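Local coordinates for tungstate ABC transporter, periplasmic tungstate-binding protein (Geobacter sulfurreducens, PDB 3LR1) that probably binds tungstate in the periplasm and delivers it to an ABC transporter for uptake into the cell, at residues Val87-Ala101 with Lys179-Gly191. Numbering follows the deposited sequence.
Sequences VIVGPKNDPAGIAKA and KGAKTDLVILFQG
Leu188 packs against Gly90, Asp94 and Ile98 at a classic beta bulge in the antiparallel pairing of strands 87-90 and 186-190, part of the mixed sheet of this periplasmic binding protein fold. Leu188 CB lies 3.6 Å from Ile98 CG1, the two side chains crossing at about a right angle, while Leu188 CD1 rests 3.6 Å from Gly90 CA. Tyr167 of strand 167-171, which also pairs with strand 78-90, touches Leu188 too. Next to it, Phe189 CG stands anti to the backbone N (chi1 -178°), which brings the ring edge to Ala101 O, in plane and 3.6 Å from Phe189 CE1. At the bulge, Ile88 O accepts both Leu188 N at 2.8 Å and Phe189 N at 3.1 Å, the second on a lone pair. Gly90 and Val186 exchange two backbone bonds. At the polar edge, the Asp94 carboxylate accepts from the first two amides of the 3-10 segment 98-100: Ile98 N reaches the syn lone pair of Asp94 OD1 at 2.8 Å, whereas Ala99 N meets OD2 20° out of the carboxylate plane. Tyr167 OH also binds OD1. With Asp94 replaced by alanine, both amides and this hydroxyl would probably lose their partner, leaving the turn less firmly held. Asp94 and Leu188 run alongside in opposite directions, Asp94 CB 3.6 Å from Leu188 CD2.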
loop_
_atom_site.group_PDB
_atom_site.type_symbol
_atom_site.label_atom_id
_atom_site.label_comp_id
_atom_site.label_asym_id
_atom_site.label_seq_id
_atom_site.Cartn_x
_atom_site.Cartn_y
_atom_site.Cartn_z
ATOM N N VAL A 87 0.920 7.666 8.182
ATOM C CA VAL A 87 1.567 8.499 9.190
ATOM C C VAL A 87 2.652 9.384 8.535
ATOM O O VAL A 87 3.079 9.154 7.403
ATOM C CB VAL A 87 2.219 7.598 10.334
ATOM C CG1 VAL A 87 1.155 6.722 11.152
ATOM C CG2 VAL A 87 3.272 6.680 9.771
ATOM N N ILE A 88 3.083 10.438 9.231
ATOM C CA ILE A 88 4.190 11.243 8.771
ATOM C C ILE A 88 5.357 10.949 9.731
ATOM O O ILE A 88 5.256 11.073 10.977
ATOM C CB ILE A 88 3.892 12.780 8.661
ATOM C CG1 ILE A 88 2.607 13.027 7.817
ATOM C CG2 ILE A 88 5.166 13.564 8.079
ATOM C CD1 ILE A 88 2.007 14.417 7.824
ATOM N N VAL A 89 6.466 10.520 9.129
ATOM C CA VAL A 89 7.674 10.263 9.833
ATOM C C VAL A 89 8.734 11.298 9.456
ATOM O O VAL A 89 8.693 11.941 8.411
ATOM C CB VAL A 89 8.233 8.811 9.576
ATOM C CG1 VAL A 89 7.254 7.675 10.123
ATOM C CG2 VAL A 89 8.650 8.603 8.132
ATOM N N GLY A 90 9.684 11.442 10.350
ATOM C CA GLY A 90 10.757 12.379 10.166
ATOM C C GLY A 90 11.805 12.269 11.274
ATOM O O GLY A 90 11.687 11.440 12.159
ATOM N N PRO A 91 12.821 13.101 11.246
ATOM C CA PRO A 91 13.875 13.063 12.243
ATOM C C PRO A 91 13.406 13.245 13.669
ATOM O O PRO A 91 12.511 13.988 13.887
ATOM C CB PRO A 91 14.749 14.225 11.837
ATOM C CG PRO A 91 13.996 14.978 10.929
ATOM C CD PRO A 91 13.071 14.117 10.247
ATOM N N LYS A 92 13.999 12.567 14.620
ATOM C CA LYS A 92 13.441 12.560 15.949
ATOM C C LYS A 92 13.421 13.902 16.664
ATOM O O LYS A 92 12.771 14.046 17.663
ATOM C CB LYS A 92 14.048 11.480 16.811
ATOM C CG LYS A 92 15.384 11.761 17.412
ATOM C CD LYS A 92 15.666 10.662 18.356
ATOM C CE LYS A 92 17.086 10.601 18.802
ATOM N NZ LYS A 92 17.084 10.340 20.251
ATOM N N ASN A 93 14.111 14.875 16.098
ATOM C CA ASN A 93 14.135 16.233 16.606
ATOM C C ASN A 93 13.259 17.216 15.823
ATOM O O ASN A 93 13.308 18.394 16.030
ATOM C CB ASN A 93 15.583 16.719 16.723
ATOM C CG ASN A 93 16.095 17.286 15.473
ATOM O OD1 ASN A 93 16.778 18.272 15.479
ATOM N ND2 ASN A 93 15.755 16.685 14.391
ATOM N N ASP A 94 12.482 16.688 14.897
ATOM C CA ASP A 94 11.366 17.353 14.289
ATOM C C ASP A 94 11.568 18.837 14.126
ATOM O O ASP A 94 10.939 19.586 14.791
ATOM C CB ASP A 94 10.136 17.064 15.151
ATOM C CG ASP A 94 8.877 17.655 14.605
ATOM O OD1 ASP A 94 8.841 18.079 13.484
ATOM O OD2 ASP A 94 7.934 17.722 15.343
ATOM N N PRO A 95 12.431 19.249 13.215
ATOM C CA PRO A 95 12.762 20.678 13.063
ATOM C C PRO A 95 11.586 21.529 12.611
ATOM O O PRO A 95 11.526 22.734 12.944
ATOM C CB PRO A 95 13.828 20.686 11.966
ATOM C CG PRO A 95 14.319 19.321 11.861
ATOM C CD PRO A 95 13.299 18.394 12.375
ATOM N N ALA A 96 10.681 20.925 11.843
ATOM C CA ALA A 96 9.500 21.621 11.380
ATOM C C ALA A 96 8.402 21.700 12.466
ATOM O O ALA A 96 7.421 22.411 12.316
ATOM C CB ALA A 96 8.985 20.967 10.089
ATOM N N GLY A 97 8.582 20.966 13.562
ATOM C CA GLY A 97 7.629 20.972 14.661
ATOM C C GLY A 97 6.293 20.399 14.272
ATOM O O GLY A 97 5.238 20.868 14.717
ATOM N N ILE A 98 6.310 19.353 13.462
ATOM C CA ILE A 98 5.045 18.777 13.002
ATOM C C ILE A 98 4.326 17.998 14.091
ATOM O O ILE A 98 3.112 17.771 13.939
ATOM C CB ILE A 98 5.107 17.966 11.666
ATOM C CG1 ILE A 98 5.710 16.599 11.843
ATOM C CG2 ILE A 98 5.765 18.751 10.533
ATOM C CD1 ILE A 98 5.507 15.720 10.632
ATOM N N ALA A 99 5.006 17.680 15.206
ATOM C CA ALA A 99 4.353 16.971 16.312
ATOM C C ALA A 99 3.267 17.844 16.914
ATOM O O ALA A 99 2.347 17.339 17.534
ATOM C CB ALA A 99 5.358 16.560 17.404
ATOM N N LYS A 100 3.352 19.150 16.710
ATOM C CA LYS A 100 2.296 20.036 17.157
ATOM C C LYS A 100 1.110 20.201 16.198
ATOM O O LYS A 100 0.124 20.868 16.564
ATOM C CB LYS A 100 2.882 21.375 17.539
ATOM C CG LYS A 100 3.117 22.387 16.429
ATOM C CD LYS A 100 3.506 23.773 17.078
ATOM C CE LYS A 100 4.634 23.660 18.217
ATOM N NZ LYS A 100 4.947 24.993 18.905
ATOM N N ALA A 101 1.180 19.569 15.015
ATOM C CA ALA A 101 0.091 19.614 14.025
ATOM C C ALA A 101 -1.130 18.809 14.477
ATOM O O ALA A 101 -1.004 17.758 15.106
ATOM C CB ALA A 101 0.579 19.107 12.716
ATOM N N LYS A 179 11.235 -0.004 11.124
ATOM C CA LYS A 179 11.534 0.795 12.288
ATOM C C LYS A 179 12.784 0.262 12.918
ATOM O O LYS A 179 12.855 -0.936 13.182
ATOM C CB LYS A 179 10.397 0.710 13.314
ATOM C CG LYS A 179 10.650 1.407 14.643
ATOM C CD LYS A 179 9.358 1.472 15.455
ATOM C CE LYS A 179 9.597 1.680 16.985
ATOM N NZ LYS A 179 8.286 1.820 17.800
ATOM N N GLY A 180 13.740 1.156 13.162
ATOM C CA GLY A 180 14.930 0.842 13.978
ATOM C C GLY A 180 16.085 0.184 13.221
ATOM O O GLY A 180 17.251 0.623 13.322
ATOM N N ALA A 181 15.794 -0.917 12.522
ATOM C CA ALA A 181 16.815 -1.654 11.780
ATOM C C ALA A 181 17.207 -0.871 10.538
ATOM O O ALA A 181 18.406 -0.782 10.176
ATOM C CB ALA A 181 16.311 -3.076 11.341
ATOM N N LYS A 182 16.184 -0.365 9.861
ATOM C CA LYS A 182 16.377 0.272 8.581
ATOM C C LYS A 182 15.980 1.767 8.530
ATOM O O LYS A 182 16.088 2.347 7.472
ATOM C CB LYS A 182 15.650 -0.564 7.519
ATOM C CG LYS A 182 16.483 -1.806 7.122
ATOM C CD LYS A 182 15.639 -3.002 6.742
ATOM C CE LYS A 182 14.876 -2.827 5.483
ATOM N NZ LYS A 182 14.065 -4.076 5.129
ATOM N N THR A 183 15.556 2.363 9.647
ATOM C CA THR A 183 15.443 3.834 9.779
ATOM C C THR A 183 15.683 4.184 11.201
ATOM O O THR A 183 15.387 3.376 12.070
ATOM C CB THR A 183 14.015 4.494 9.799
ATOM O OG1 THR A 183 12.907 3.562 9.878
ATOM C CG2 THR A 183 13.901 5.593 8.896
ATOM N N ASP A 184 16.027 5.450 11.447
ATOM C CA ASP A 184 15.961 6.060 12.789
ATOM C C ASP A 184 14.877 7.163 12.828
ATOM O O ASP A 184 14.766 7.855 13.823
ATOM C CB ASP A 184 17.331 6.641 13.216
ATOM C CG ASP A 184 17.866 7.695 12.254
ATOM O OD1 ASP A 184 17.227 7.940 11.226
ATOM O OD2 ASP A 184 18.924 8.303 12.519
ATOM N N LEU A 185 14.098 7.343 11.750
ATOM C CA LEU A 185 12.946 8.252 11.723
ATOM C C LEU A 185 11.864 7.727 12.667
ATOM O O LEU A 185 11.753 6.516 12.921
ATOM C CB LEU A 185 12.375 8.416 10.312
ATOM C CG LEU A 185 13.349 8.873 9.206
ATOM C CD1 LEU A 185 12.733 8.940 7.827
ATOM C CD2 LEU A 185 14.020 10.175 9.587
ATOM N N VAL A 186 11.073 8.645 13.194
ATOM C CA VAL A 186 10.056 8.314 14.138
ATOM C C VAL A 186 8.749 8.883 13.604
ATOM O O VAL A 186 8.753 9.834 12.824
ATOM C CB VAL A 186 10.349 8.919 15.528
ATOM C CG1 VAL A 186 11.622 8.307 16.162
ATOM C CG2 VAL A 186 10.457 10.407 15.431
ATOM N N ILE A 187 7.622 8.332 14.073
ATOM C CA ILE A 187 6.313 8.875 13.768
ATOM C C ILE A 187 6.145 10.217 14.502
ATOM O O ILE A 187 6.152 10.297 15.751
ATOM C CB ILE A 187 5.148 7.864 14.169
ATOM C CG1 ILE A 187 5.288 6.501 13.468
ATOM C CG2 ILE A 187 3.762 8.433 13.927
ATOM C CD1 ILE A 187 4.308 5.449 14.044
ATOM N N LEU A 188 5.948 11.267 13.711
ATOM C CA LEU A 188 5.708 12.613 14.257
ATOM C C LEU A 188 4.266 13.044 14.108
ATOM O O LEU A 188 3.775 13.884 14.867
ATOM C CB LEU A 188 6.662 13.592 13.593
ATOM C CG LEU A 188 8.123 13.312 13.951
ATOM C CD1 LEU A 188 9.012 13.965 12.886
ATOM C CD2 LEU A 188 8.486 13.823 15.377
ATOM N N PHE A 189 3.562 12.514 13.125
ATOM C CA PHE A 189 2.125 12.729 13.038
ATOM C C PHE A 189 1.391 11.473 12.661
ATOM O O PHE A 189 1.739 10.817 11.677
ATOM C CB PHE A 189 1.737 13.787 12.002
ATOM C CG PHE A 189 0.271 14.015 11.962
ATOM C CD1 PHE A 189 -0.316 14.906 12.857
ATOM C CD2 PHE A 189 -0.546 13.281 11.107
ATOM C CE1 PHE A 189 -1.684 15.070 12.879
ATOM C CE2 PHE A 189 -1.938 13.450 11.130
ATOM C CZ PHE A 189 -2.491 14.352 12.018
ATOM N N GLN A 190 0.340 11.164 13.429
ATOM C CA GLN A 190 -0.564 10.083 13.110
ATOM C C GLN A 190 -2.026 10.448 13.413
ATOM O O GLN A 190 -2.311 11.307 14.240
ATOM C CB GLN A 190 -0.153 8.833 13.856
ATOM C CG GLN A 190 0.020 8.998 15.383
ATOM C CD GLN A 190 0.596 7.712 15.950
ATOM O OE1 GLN A 190 0.051 6.668 15.692
ATOM N NE2 GLN A 190 1.735 7.778 16.646
ATOM N N GLY A 191 -2.932 9.818 12.656
ATOM C CA GLY A 191 -4.394 10.069 12.756
ATOM C C GLY A 191 -4.954 9.494 14.043
ATOM O O GLY A 191 -6.071 8.946 14.033
HETATM O O HOH W 1 15.608 10.804 13.771
#